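Local atomic coordinates of monosaccharide ABC transporter substrate-binding protein, CUT2 family (Bradyrhizobium sp., PDB entry 4YHS), a protein that probably captures a monosaccharide or similar polar solute outside the inner membrane and delivers it to its ABC transporter for uptake. Residues Asp30-Asp35 / Ser44-Tyr49; Pro36-Asp41 / Tyr319-Gly324; Ala119-Ala124 / Ile305-Ala310; Ile145-Gly150 / Ala158-Ser163; Ala296-Ile301 / Lys326-Asp331. All blocks are in the same frame, centred on the assembly; numbering follows the deposited sequence.

Contact 1 (Asp30-Asp35 / Ser44-Tyr49)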
# COMPACT_ATOMS: atom_id res chain seq x y z
N ASP A 30 -4.22 10.90 -9.59
CA ASP A 30 -3.00 10.53 -10.27
C ASP A 30 -2.76 9.06 -10.05
O ASP A 30 -2.72 8.60 -8.91
CB ASP A 30 -1.80 11.34 -9.76
CG ASP A 30 -1.81 12.78 -10.24
OD1 ASP A 30 -2.51 13.10 -11.24
OD2 ASP A 30 -1.08 13.59 -9.65
N ALA A 31 -2.62 8.34 -11.17
CA ALA A 31 -2.42 6.89 -11.16
C ALA A 31 -1.34 6.49 -12.18
O ALA A 31 -0.83 7.33 -12.95
CB ALA A 31 -3.76 6.18 -11.46
N ALA A 32 -0.99 5.20 -12.16
CA ALA A 32 -0.05 4.61 -13.10
C ALA A 32 -0.61 3.28 -13.54
O ALA A 32 -0.89 2.42 -12.69
CB ALA A 32 1.33 4.42 -12.45
N LYS A 33 -0.77 3.10 -14.85
CA LYS A 33 -1.31 1.85 -15.35
C LYS A 33 -0.22 1.07 -16.01
O LYS A 33 0.79 1.64 -16.48
CB LYS A 33 -2.45 2.07 -16.33
CG LYS A 33 -2.09 2.85 -17.56
CD LYS A 33 -3.35 3.03 -18.42
CE LYS A 33 -3.05 3.77 -19.70
NZ LYS A 33 -2.46 2.87 -20.73
N ILE A 34 -0.45 -0.23 -16.10
CA ILE A 34 0.50 -1.16 -16.64
C ILE A 34 -0.03 -1.76 -17.95
O ILE A 34 -1.17 -2.22 -18.00
CB ILE A 34 0.81 -2.28 -15.64
CG1 ILE A 34 1.33 -1.69 -14.33
CG2 ILE A 34 1.80 -3.28 -16.25
CD1 ILE A 34 2.68 -0.98 -14.47
N ASP A 35 0.81 -1.70 -18.98
CA ASP A 35 0.55 -2.27 -20.30
C ASP A 35 1.78 -3.04 -20.87
O ASP A 35 2.89 -2.51 -20.88
CB ASP A 35 0.16 -1.19 -21.30
CG ASP A 35 -1.13 -0.50 -20.95
OD1 ASP A 35 -2.20 -1.04 -21.29
OD2 ASP A 35 -1.06 0.60 -20.36
N SER A 44 4.98 1.03 -17.37
CA SER A 44 4.09 1.90 -16.59
C SER A 44 3.85 3.21 -17.34
O SER A 44 4.77 3.74 -17.93
CB SER A 44 4.70 2.17 -15.21
OG SER A 44 3.87 2.97 -14.39
N SER A 45 2.64 3.76 -17.32
CA SER A 45 2.46 5.13 -17.81
C SER A 45 1.56 5.90 -16.83
O SER A 45 0.67 5.32 -16.20
CB SER A 45 1.87 5.15 -19.21
OG SER A 45 0.64 4.48 -19.24
N ASP A 46 1.80 7.19 -16.70
CA ASP A 46 1.00 8.02 -15.80
C ASP A 46 -0.33 8.38 -16.44
O ASP A 46 -0.36 8.82 -17.60
CB ASP A 46 1.77 9.29 -15.42
CG ASP A 46 3.00 8.99 -14.63
OD1 ASP A 46 3.13 7.85 -14.13
OD2 ASP A 46 3.85 9.89 -14.51
N VAL A 47 -1.41 8.21 -15.68
CA VAL A 47 -2.77 8.57 -16.09
C VAL A 47 -3.60 9.13 -14.93
O VAL A 47 -3.40 8.76 -13.79
CB VAL A 47 -3.51 7.36 -16.67
CG1 VAL A 47 -2.94 6.99 -18.02
CG2 VAL A 47 -3.45 6.17 -15.68
N LYS A 48 -4.55 10.02 -15.23
CA LYS A 48 -5.60 10.38 -14.27
C LYS A 48 -6.65 9.30 -14.23
O LYS A 48 -7.17 8.89 -15.29
CB LYS A 48 -6.26 11.71 -14.66
CG LYS A 48 -5.30 12.86 -14.72
CD LYS A 48 -4.95 13.33 -13.33
CE LYS A 48 -4.25 14.68 -13.36
NZ LYS A 48 -4.09 15.23 -11.99
N TYR A 49 -6.99 8.84 -13.02
CA TYR A 49 -8.03 7.84 -12.88
C TYR A 49 -9.35 8.56 -12.66
O TYR A 49 -9.47 9.38 -11.75
CB TYR A 49 -7.78 6.88 -11.71
CG TYR A 49 -8.75 5.73 -11.77
CD1 TYR A 49 -10.02 5.84 -11.22
CD2 TYR A 49 -8.44 4.58 -12.45
CE1 TYR A 49 -10.94 4.81 -11.33
CE2 TYR A 49 -9.35 3.54 -12.56
CZ TYR A 49 -10.59 3.65 -12.01
OH TYR A 49 -11.49 2.61 -12.15
O HOH W 1 1.24 1.82 -19.70
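Ala31 and Lys33 each exchange a reciprocal pair of backbone hydrogen bonds with the opposing strand, Ala31 with Val47 and Lys33 with Ser45. Ala31 N meets Val47 O at 2.8 Å. The return bond, Val47 N to Ala31 O at 2.9 Å, arrives from above the carbonyl plane, 46° out of it. Ala32-Asp46 lies between the two rungs as a non-hydrogen-bonded pair, with Asp30-Lys48 and Ile34-Ser44 beyond at the two ends.

On the face carrying Ala31, Lys33, Ser45 and Val47, the lysine chain runs across the valine at about a right angle, with Lys33 CE 3.6 Å from Val47 CG1. Lys33 CG stands between the backbone N and the carbonyl carbon (chi1 61°), and a final bend at chi4 (80°) turns Lys33 NZ onto Asp35 OD2 at 2.7 Å, a salt bridge on the carboxylate's syn side. A water bound by both Asp35 OD2 and Ser45 OG ties this carboxylate back to the partner strand. The small, buried Ala31 packs its CB 4.1 Å from Tyr49 CB.

On the other face, the exposed Asp30, Asp46 and Lys48 are charged, while Ile34 CD1 packs on Ser44 CB. Lys48, bent at chi2, runs beside Asp30 and pairs its NZ with OD1 of Asp30 at 2.8 Å, whereas Asp46 turns to Lys326. Farther out, Tyr49 sends its hydroxyl to Asp308 of helix 299-314. This is an antiparallel beta hairpin near the N terminus, joined along the other edge of residues 30-35 to strand 322-331 of the mixed sheet.

Contact 2 (Pro36-Asp41 / Tyr319-Gly324)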
# COMPACT_ATOMS: atom_id res chain seq x y z
N PRO A 36 1.57 -4.26 -21.35
CA PRO A 36 0.27 -4.93 -21.35
C PRO A 36 -0.17 -5.30 -19.95
O PRO A 36 0.67 -5.59 -19.09
CB PRO A 36 0.52 -6.19 -22.21
CG PRO A 36 1.98 -6.40 -22.22
CD PRO A 36 2.63 -5.08 -21.97
N PRO A 37 -1.48 -5.23 -19.70
CA PRO A 37 -1.93 -5.52 -18.34
C PRO A 37 -1.54 -6.92 -17.88
O PRO A 37 -1.59 -7.87 -18.66
CB PRO A 37 -3.46 -5.36 -18.42
CG PRO A 37 -3.80 -5.16 -19.84
CD PRO A 37 -2.56 -4.73 -20.56
N PHE A 38 -1.12 -7.01 -16.62
CA PHE A 38 -0.79 -8.26 -15.93
C PHE A 38 0.61 -8.79 -16.31
O PHE A 38 1.07 -9.78 -15.76
CB PHE A 38 -1.81 -9.37 -16.20
CG PHE A 38 -3.22 -9.02 -15.83
CD1 PHE A 38 -3.53 -7.84 -15.18
CD2 PHE A 38 -4.25 -9.89 -16.14
CE1 PHE A 38 -4.84 -7.54 -14.86
CE2 PHE A 38 -5.54 -9.60 -15.80
CZ PHE A 38 -5.83 -8.41 -15.16
N ALA A 39 1.26 -8.15 -17.28
CA ALA A 39 2.59 -8.59 -17.70
C ALA A 39 3.63 -8.22 -16.64
O ALA A 39 3.64 -7.10 -16.15
CB ALA A 39 2.96 -7.97 -19.04
N ALA A 40 4.49 -9.17 -16.27
CA ALA A 40 5.48 -8.94 -15.21
C ALA A 40 6.51 -7.90 -15.62
O ALA A 40 7.17 -7.29 -14.77
CB ALA A 40 6.17 -10.25 -14.85
N ASP A 41 6.65 -7.70 -16.93
CA ASP A 41 7.53 -6.70 -17.50
C ASP A 41 6.76 -5.63 -18.28
O ASP A 41 7.30 -5.02 -19.21
CB ASP A 41 8.53 -7.38 -18.43
CG ASP A 41 7.86 -7.93 -19.68
OD1 ASP A 41 6.75 -8.50 -19.54
OD2 ASP A 41 8.43 -7.78 -20.78
N TYR A 319 -12.66 0.17 -18.97
CA TYR A 319 -12.02 0.24 -17.67
C TYR A 319 -10.54 0.04 -17.85
O TYR A 319 -10.07 -0.45 -18.89
CB TYR A 319 -12.58 -0.80 -16.71
CG TYR A 319 -12.37 -2.24 -17.17
CD1 TYR A 319 -13.15 -2.77 -18.19
CD2 TYR A 319 -11.42 -3.06 -16.58
CE1 TYR A 319 -12.98 -4.08 -18.62
CE2 TYR A 319 -11.24 -4.38 -17.02
CZ TYR A 319 -12.03 -4.87 -18.04
OH TYR A 319 -11.88 -6.17 -18.48
N VAL A 320 -9.81 0.47 -16.83
CA VAL A 320 -8.37 0.34 -16.83
C VAL A 320 -8.06 -0.99 -16.15
O VAL A 320 -8.49 -1.20 -15.03
CB VAL A 320 -7.69 1.52 -16.10
CG1 VAL A 320 -6.21 1.30 -16.07
CG2 VAL A 320 -8.06 2.85 -16.78
N LYS A 321 -7.36 -1.90 -16.83
CA LYS A 321 -7.27 -3.27 -16.34
C LYS A 321 -6.24 -3.49 -15.23
O LYS A 321 -6.44 -4.33 -14.34
CB LYS A 321 -6.95 -4.21 -17.50
CG LYS A 321 -6.95 -5.68 -17.17
CD LYS A 321 -7.12 -6.51 -18.46
CE LYS A 321 -6.93 -7.99 -18.19
NZ LYS A 321 -7.37 -8.87 -19.31
N HIS A 322 -5.14 -2.75 -15.28
CA HIS A 322 -4.08 -2.94 -14.33
C HIS A 322 -3.53 -1.56 -13.92
O HIS A 322 -2.85 -0.88 -14.69
CB HIS A 322 -3.02 -3.86 -14.94
CG HIS A 322 -1.89 -4.21 -14.03
ND1 HIS A 322 -0.95 -5.16 -14.37
CD2 HIS A 322 -1.50 -3.72 -12.83
CE1 HIS A 322 -0.04 -5.26 -13.42
NE2 HIS A 322 -0.34 -4.38 -12.48
N VAL A 323 -3.89 -1.13 -12.71
CA VAL A 323 -3.57 0.24 -12.29
C VAL A 323 -3.37 0.36 -10.77
O VAL A 323 -3.94 -0.40 -9.98
CB VAL A 323 -4.69 1.24 -12.79
CG1 VAL A 323 -6.07 0.92 -12.17
CG2 VAL A 323 -4.31 2.71 -12.59
N GLY A 324 -2.53 1.31 -10.40
CA GLY A 324 -2.36 1.71 -9.02
C GLY A 324 -2.32 3.22 -8.88
O GLY A 324 -1.99 3.93 -9.84
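Phe38 and His322 meet through a pairing of backbone and side chain: Phe38 N donates to His322 ND1 at 2.9 Å, with an N-H...N angle of 151°. The donor lies almost in the imidazole plane, at the ring edge. As ND1 is the acceptor, a neutral ring would probably carry its proton on NE2. The histidine reaches this position with CG trans to its own backbone nitrogen (chi1 -177°), which swings the ring out from the start of strand 322-331 and toward the 36-41 loop.

Lys321 uses a similar first torsion but stays extended to its end, so that its methylenes form an apolar rod for the loop to rest on. The Pro37 ring lies across this rod, CB 3.7 Å from Lys321 CG, and the same Pro37 CB packs 3.8 Å from His322 CB. Phe38 places CG opposite its carbonyl carbon, beside the backbone N, which brings the ring to Lys321; it crosses the lysine at about a right angle, Phe38 CZ 3.6 Å from Lys321 CG. The phenyl and imidazole rings meet obliquely, their planes at 49°. Lys159 adds a cation-pi contact to the phenyl ring, which Ile156 also touches.

The loop's backbone presents Pro37 and Phe38 to the strand. A cis peptide precedes Pro36, and the rigid Pro37 occupies the second position of a turn whose third residue, Phe38, has positive phi; Ala39 N closes it on Pro36 O at 3.2 Å. Here a type II beta turn, within the connection of the N-terminal hairpin, folds over the beginning of a neighbouring strand.

Contact 3 (Ala119-Ala124 / Ile305-Ala310)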
# COMPACT_ATOMS: atom_id res chain seq x y z
N ALA A 119 -20.05 -9.58 -8.52
CA ALA A 119 -18.60 -9.55 -8.67
C ALA A 119 -17.94 -9.82 -7.32
O ALA A 119 -18.56 -9.61 -6.28
CB ALA A 119 -18.13 -8.19 -9.23
N VAL A 120 -16.69 -10.29 -7.38
CA VAL A 120 -15.89 -10.55 -6.19
C VAL A 120 -14.60 -9.72 -6.22
O VAL A 120 -13.83 -9.80 -7.17
CB VAL A 120 -15.56 -12.06 -6.06
CG1 VAL A 120 -14.71 -12.30 -4.83
CG2 VAL A 120 -16.86 -12.89 -5.97
N ILE A 121 -14.36 -8.94 -5.17
CA ILE A 121 -13.14 -8.16 -5.00
C ILE A 121 -12.34 -8.84 -3.89
O ILE A 121 -12.86 -9.06 -2.83
CB ILE A 121 -13.50 -6.69 -4.65
CG1 ILE A 121 -14.25 -6.06 -5.84
CG2 ILE A 121 -12.28 -5.87 -4.31
CD1 ILE A 121 -14.90 -4.73 -5.48
N ILE A 122 -11.10 -9.20 -4.17
CA ILE A 122 -10.30 -10.02 -3.25
C ILE A 122 -8.97 -9.37 -2.87
O ILE A 122 -8.18 -9.02 -3.73
CB ILE A 122 -9.96 -11.39 -3.86
CG1 ILE A 122 -11.20 -12.16 -4.26
CG2 ILE A 122 -9.15 -12.26 -2.89
CD1 ILE A 122 -10.88 -13.48 -4.96
N GLY A 123 -8.73 -9.26 -1.56
CA GLY A 123 -7.41 -9.00 -1.02
C GLY A 123 -6.85 -10.33 -0.57
O GLY A 123 -7.18 -10.83 0.51
N ALA A 124 -6.01 -10.93 -1.42
CA ALA A 124 -5.67 -12.34 -1.30
C ALA A 124 -4.66 -12.63 -0.20
O ALA A 124 -3.64 -11.95 -0.08
CB ALA A 124 -5.15 -12.86 -2.61
N ILE A 305 -10.89 2.22 -6.44
CA ILE A 305 -10.68 1.82 -7.83
C ILE A 305 -11.20 0.41 -8.08
O ILE A 305 -11.80 0.16 -9.12
CB ILE A 305 -9.19 1.93 -8.22
CG1 ILE A 305 -8.85 3.42 -8.42
CG2 ILE A 305 -8.89 1.16 -9.54
CD1 ILE A 305 -7.42 3.72 -8.58
N ALA A 306 -10.97 -0.52 -7.15
CA ALA A 306 -11.47 -1.89 -7.29
C ALA A 306 -12.99 -1.92 -7.46
O ALA A 306 -13.52 -2.66 -8.28
CB ALA A 306 -11.09 -2.72 -6.08
N VAL A 307 -13.69 -1.12 -6.67
CA VAL A 307 -15.13 -1.04 -6.78
C VAL A 307 -15.53 -0.46 -8.13
O VAL A 307 -16.39 -1.02 -8.83
CB VAL A 307 -15.75 -0.20 -5.65
CG1 VAL A 307 -17.26 0.08 -5.89
CG2 VAL A 307 -15.56 -0.91 -4.32
N ASP A 308 -14.90 0.66 -8.51
CA ASP A 308 -15.20 1.27 -9.81
C ASP A 308 -14.94 0.31 -10.98
O ASP A 308 -15.76 0.18 -11.90
CB ASP A 308 -14.38 2.54 -10.03
CG ASP A 308 -14.80 3.28 -11.30
OD1 ASP A 308 -15.99 3.62 -11.41
OD2 ASP A 308 -13.95 3.51 -12.20
N GLN A 309 -13.80 -0.37 -10.93
CA GLN A 309 -13.49 -1.37 -11.92
C GLN A 309 -14.59 -2.46 -12.02
O GLN A 309 -15.03 -2.83 -13.12
CB GLN A 309 -12.15 -2.03 -11.58
CG GLN A 309 -10.89 -1.25 -11.99
CD GLN A 309 -9.65 -1.86 -11.39
OE1 GLN A 309 -9.71 -2.44 -10.30
NE2 GLN A 309 -8.54 -1.78 -12.10
N ALA A 310 -15.02 -2.99 -10.87
CA ALA A 310 -16.03 -4.04 -10.86
C ALA A 310 -17.29 -3.56 -11.55
O ALA A 310 -17.86 -4.26 -12.38
CB ALA A 310 -16.35 -4.47 -9.45
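Ile121 reaches the helix Ile305-Ala310 with both of its branches, and its torsions account for this. CG1 is opposite the carbonyl carbon (chi1 -64°) and chi2 is extended (168°), so CD1 is carried straight out from the strand, while CG2 takes the place trans to the backbone N and faces Ala306. Ile121 CD1 sits against one turn of the helix, 3.7 Å from Ala306 O, 4.0 Å from Val307 CG2 and 4.2 Å from Ala310 CB. The shorter branch packs Ile121 CG2 against Ala306 CB at 3.8 Å. Two residues back on the same side of the strand, Ala119 CB meets Ala310 CB at 4.1 Å.

Alanines suit the helix surface here because a bare methyl lets the backbone come close; the two axes approach to 9.3 Å. Ala306 O, though touched by the isoleucine methyl, already accepts the helical bond from Ala310 N. No polar bond crosses this buried interface.

The helix runs nearly antiparallel to strand 119-122, which is flanked in the sheet by strands 60-65 and 144-147. Ile121 also touches Ile145 and Leu147 of the latter. Leu147 in turn meets Val76 of helix 71-87, the helix onto which Val307 packs.

Contact 4 (Ile145-Gly150 / Ala158-Ser163)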
# COMPACT_ATOMS: atom_id res chain seq x y z
N ILE A 145 -11.81 -9.19 -9.06
CA ILE A 145 -10.85 -8.08 -8.99
C ILE A 145 -9.77 -8.35 -7.93
O ILE A 145 -10.08 -8.66 -6.78
CB ILE A 145 -11.57 -6.77 -8.60
CG1 ILE A 145 -12.81 -6.54 -9.44
CG2 ILE A 145 -10.63 -5.60 -8.70
CD1 ILE A 145 -12.55 -6.42 -10.87
N ASP A 146 -8.52 -8.19 -8.34
CA ASP A 146 -7.34 -8.36 -7.50
C ASP A 146 -7.00 -7.03 -6.80
O ASP A 146 -6.52 -6.09 -7.43
CB ASP A 146 -6.19 -8.85 -8.40
CG ASP A 146 -4.89 -9.07 -7.68
OD1 ASP A 146 -4.79 -8.89 -6.44
OD2 ASP A 146 -3.95 -9.45 -8.43
N LEU A 147 -7.22 -6.98 -5.49
CA LEU A 147 -7.09 -5.75 -4.69
C LEU A 147 -5.88 -5.83 -3.76
O LEU A 147 -5.77 -6.77 -2.95
CB LEU A 147 -8.37 -5.48 -3.89
CG LEU A 147 -8.36 -4.35 -2.83
CD1 LEU A 147 -8.14 -2.97 -3.43
CD2 LEU A 147 -9.67 -4.34 -2.04
N VAL A 148 -4.96 -4.89 -3.95
CA VAL A 148 -3.80 -4.63 -3.09
C VAL A 148 -2.67 -5.66 -3.18
O VAL A 148 -1.51 -5.27 -3.42
CB VAL A 148 -4.19 -4.49 -1.61
CG1 VAL A 148 -2.92 -4.28 -0.77
CG2 VAL A 148 -5.10 -3.24 -1.39
N ASN A 149 -2.96 -6.94 -2.96
CA ASN A 149 -1.90 -7.91 -2.69
C ASN A 149 -1.28 -8.61 -3.90
O ASN A 149 -0.08 -8.88 -3.89
CB ASN A 149 -2.39 -9.00 -1.74
CG ASN A 149 -2.48 -8.52 -0.33
OD1 ASN A 149 -1.93 -7.48 0.01
ND2 ASN A 149 -3.14 -9.31 0.52
N GLY A 150 -2.08 -8.91 -4.91
CA GLY A 150 -1.56 -9.54 -6.12
C GLY A 150 -1.86 -11.01 -6.14
O GLY A 150 -1.50 -11.76 -5.23
N ALA A 158 -9.20 -7.61 -13.36
CA ALA A 158 -8.54 -6.32 -13.17
C ALA A 158 -7.72 -6.35 -11.89
O ALA A 158 -8.06 -7.08 -10.98
CB ALA A 158 -9.53 -5.18 -13.07
N LYS A 159 -6.67 -5.52 -11.86
CA LYS A 159 -5.86 -5.31 -10.67
C LYS A 159 -5.94 -3.86 -10.21
O LYS A 159 -5.91 -2.93 -11.03
CB LYS A 159 -4.40 -5.69 -10.92
CG LYS A 159 -4.18 -7.17 -11.26
CD LYS A 159 -2.74 -7.47 -11.63
CE LYS A 159 -2.58 -8.95 -11.95
NZ LYS A 159 -2.51 -9.75 -10.70
N SER A 160 -6.05 -3.69 -8.90
CA SER A 160 -5.95 -2.39 -8.23
C SER A 160 -4.90 -2.54 -7.13
O SER A 160 -5.21 -3.02 -6.02
CB SER A 160 -7.28 -1.97 -7.65
OG SER A 160 -7.19 -0.69 -7.07
N LEU A 161 -3.68 -2.15 -7.43
CA LEU A 161 -2.59 -2.38 -6.52
C LEU A 161 -1.34 -1.61 -6.93
O LEU A 161 -1.27 -1.00 -8.01
CB LEU A 161 -2.29 -3.88 -6.44
CG LEU A 161 -2.31 -4.65 -7.76
CD1 LEU A 161 -1.11 -4.33 -8.61
CD2 LEU A 161 -2.36 -6.16 -7.45
N VAL A 162 -0.35 -1.61 -6.04
CA VAL A 162 0.95 -0.99 -6.33
C VAL A 162 2.08 -1.99 -6.11
O VAL A 162 1.83 -3.11 -5.63
CB VAL A 162 1.20 0.26 -5.46
CG1 VAL A 162 -0.00 1.20 -5.55
CG2 VAL A 162 1.49 -0.12 -3.99
N SER A 163 3.30 -1.59 -6.49
CA SER A 163 4.52 -2.39 -6.26
C SER A 163 5.36 -1.85 -5.12
O SER A 163 5.58 -0.63 -5.06
CB SER A 163 5.38 -2.41 -7.53
OG SER A 163 6.62 -3.06 -7.30
O HOH W 2 -0.87 -2.52 -3.33
O HOH W 3 0.69 -5.63 -4.93
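Asp146 and Lys159 form a salt bridge, with Lys159 NZ 2.7 Å from Asp146 OD2 and approaching nearly in line with that C-O bond. The lysine stays extended as far as CE and turns only at chi4 (-79°) to bring the ammonium to OD2. Both groups have further partners in the following loop: OD2 accepts from Ile151 N, and NZ donates to Ile151 O. Such a network would probably favour the charged forms despite burial of the aspartate.

Three nearly straight backbone bonds run beside it: Asp146 N to Ala158 O, Ser160 N to Asp146 O (both 2.9 Å) and Val148 N to Ser160 O (2.8 Å). This is parallel pairing of neighbouring strands in the sheet of one lobe of a periplasmic binding protein, joined by a connection without a helix.

A classic gamma turn is centred on Val148, closed by Asn149 N on Leu147 O. The Val148 side chain lies about 6 Å from a bound bis-Tris, and two waters link its carbonyl to the backbone of Val162. Leu161 packs against this turn, its CB 3.4 Å from Val148 O and its CD2 3.7 Å from Gly150 CA, where the backbone angles would press a side chain against the preceding carbonyl oxygen, so glycine fits. On the other sheet face, Ile145 CD1 rests 3.9 Å from Ala158 CB.

Contact 5 (Ala296-Ile301 / Lys326-Asp331)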
# COMPACT_ATOMS: atom_id res chain seq x y z
N ALA A 296 3.22 7.32 0.22
CA ALA A 296 1.86 6.83 0.42
C ALA A 296 1.43 6.09 -0.82
O ALA A 296 1.63 6.59 -1.93
CB ALA A 296 0.93 7.97 0.72
N ASP A 297 0.81 4.93 -0.64
CA ASP A 297 0.26 4.17 -1.78
C ASP A 297 -1.23 4.41 -1.96
O ASP A 297 -1.87 3.82 -2.84
CB ASP A 297 0.52 2.66 -1.65
CG ASP A 297 -0.33 1.97 -0.59
OD1 ASP A 297 -0.88 2.64 0.29
OD2 ASP A 297 -0.38 0.73 -0.62
N SER A 298 -1.75 5.36 -1.20
CA SER A 298 -3.17 5.72 -1.30
C SER A 298 -4.03 4.44 -1.26
O SER A 298 -4.82 4.17 -2.18
CB SER A 298 -3.45 6.50 -2.60
OG SER A 298 -2.82 7.76 -2.61
N MSE A 299 -3.86 3.64 -0.21
CA MSE A 299 -4.58 2.35 -0.15
C MSE A 299 -6.09 2.51 -0.11
O MSE A 299 -6.82 1.63 -0.57
CB MSE A 299 -4.11 1.51 1.05
CG MSE A 299 -4.81 1.67 2.39
SE MSE A 299 -4.46 3.41 3.23
CE MSE A 299 -2.65 3.13 4.00
N VAL A 300 -6.57 3.62 0.41
CA VAL A 300 -8.00 3.92 0.34
C VAL A 300 -8.49 3.94 -1.12
O VAL A 300 -9.52 3.31 -1.48
CB VAL A 300 -8.34 5.28 0.99
CG1 VAL A 300 -9.79 5.58 0.85
CG2 VAL A 300 -7.96 5.32 2.46
N ILE A 301 -7.75 4.65 -1.96
CA ILE A 301 -8.02 4.77 -3.38
C ILE A 301 -7.88 3.43 -4.12
O ILE A 301 -8.61 3.18 -5.08
CB ILE A 301 -7.10 5.84 -4.03
CG1 ILE A 301 -7.19 7.21 -3.30
CG2 ILE A 301 -7.47 6.01 -5.49
CD1 ILE A 301 -8.62 7.79 -3.14
N LYS A 326 -0.63 6.67 -8.16
CA LYS A 326 0.75 7.12 -8.32
C LYS A 326 1.34 7.37 -6.95
O LYS A 326 0.82 8.16 -6.16
CB LYS A 326 0.81 8.37 -9.18
CG LYS A 326 2.19 8.93 -9.39
CD LYS A 326 2.88 8.18 -10.50
CE LYS A 326 4.30 8.69 -10.77
NZ LYS A 326 5.01 7.76 -11.70
N ILE A 327 2.44 6.71 -6.67
CA ILE A 327 3.04 6.83 -5.36
C ILE A 327 3.79 8.16 -5.27
O ILE A 327 4.47 8.57 -6.21
CB ILE A 327 3.98 5.65 -5.09
CG1 ILE A 327 3.17 4.38 -4.96
CG2 ILE A 327 4.83 5.90 -3.83
CD1 ILE A 327 3.98 3.11 -5.22
N PHE A 328 3.65 8.84 -4.12
CA PHE A 328 4.29 10.11 -3.86
C PHE A 328 4.75 10.14 -2.42
O PHE A 328 4.19 9.45 -1.55
CB PHE A 328 3.36 11.31 -4.14
CG PHE A 328 2.08 11.30 -3.33
CD1 PHE A 328 0.95 10.63 -3.81
CD2 PHE A 328 1.97 12.00 -2.14
CE1 PHE A 328 -0.25 10.62 -3.10
CE2 PHE A 328 0.78 11.98 -1.42
CZ PHE A 328 -0.33 11.30 -1.90
N VAL A 329 5.78 10.95 -2.17
CA VAL A 329 6.38 10.99 -0.85
C VAL A 329 5.71 12.11 -0.06
O VAL A 329 5.63 13.24 -0.53
CB VAL A 329 7.90 11.20 -0.92
CG1 VAL A 329 8.47 11.42 0.45
CG2 VAL A 329 8.57 9.99 -1.61
N VAL A 330 5.24 11.78 1.14
CA VAL A 330 4.67 12.73 2.05
C VAL A 330 5.70 13.26 3.06
O VAL A 330 6.40 12.45 3.72
CB VAL A 330 3.50 12.08 2.79
CG1 VAL A 330 2.92 13.03 3.82
CG2 VAL A 330 2.44 11.66 1.78
N ASP A 331 5.74 14.58 3.23
CA ASP A 331 6.65 15.22 4.19
C ASP A 331 5.99 16.47 4.74
O ASP A 331 4.82 16.71 4.47
CB ASP A 331 8.01 15.55 3.57
CG ASP A 331 7.94 16.55 2.44
OD1 ASP A 331 6.91 17.23 2.22
OD2 ASP A 331 8.99 16.66 1.76
O HOH W 4 -0.44 7.00 -3.84
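Ala296, the residue most covered here, faces Phe328 in an antiparallel hydrogen-bonded pair, where the one direct bond is Ala296 N to Phe328 O at 2.9 Å. Its methyl points to the same side as the phenyl ring and also meets Val330, with Ala296 CB 4.1 Å from Val330 CG2. Phe328 CG lies between its backbone N and carbonyl carbon (chi1 58°), and the ring reaches across to the small alanine. It comes obliquely, Phe328 CZ 4.4 Å from Ala296 CB, and also nears the hydroxyl of Ser298, whose OG is 3.9 Å from Phe328 CE1.

Ile327, third in coverage, lies against the carbonyl on the other side of the alanine, its CG2 3.8 Å from Ala296 O. That oxygen is satisfied by a water, which also donates to Lys326 O and accepts from Ser298 OG; Tyr29 OH is a further partner of the serine. Asp297 turns away to Tyr72, its side chain about 5 Å from the bound bis-Tris, consistent with a place beside the ligand cleft.

One direct bond and one shared water thus satisfy backbone polar atoms within mainly apolar surroundings, next to the start of helix 299-314.

Starting at the N terminus, contact 1 closes the short loop of the first hairpin. Contact 2 begins within that loop and reaches across some 280 residues to strand 322-331, so it crosses contact 1 and lays the hairpin along that strand. Within this span contact 3 joins strand 119-122 to helix 299-314, and contact 4, a short closure between neighbouring strands, falls inside contact 3 in turn. Contact 5 opens just before that helix and closes farther along strand 322-331, crossing contacts 2 and 3. That strand pairs with 29-35, 158-160 and 293-296, tying the hairpin, the lobe's parallel strands and the approach to the last helix into one sheet.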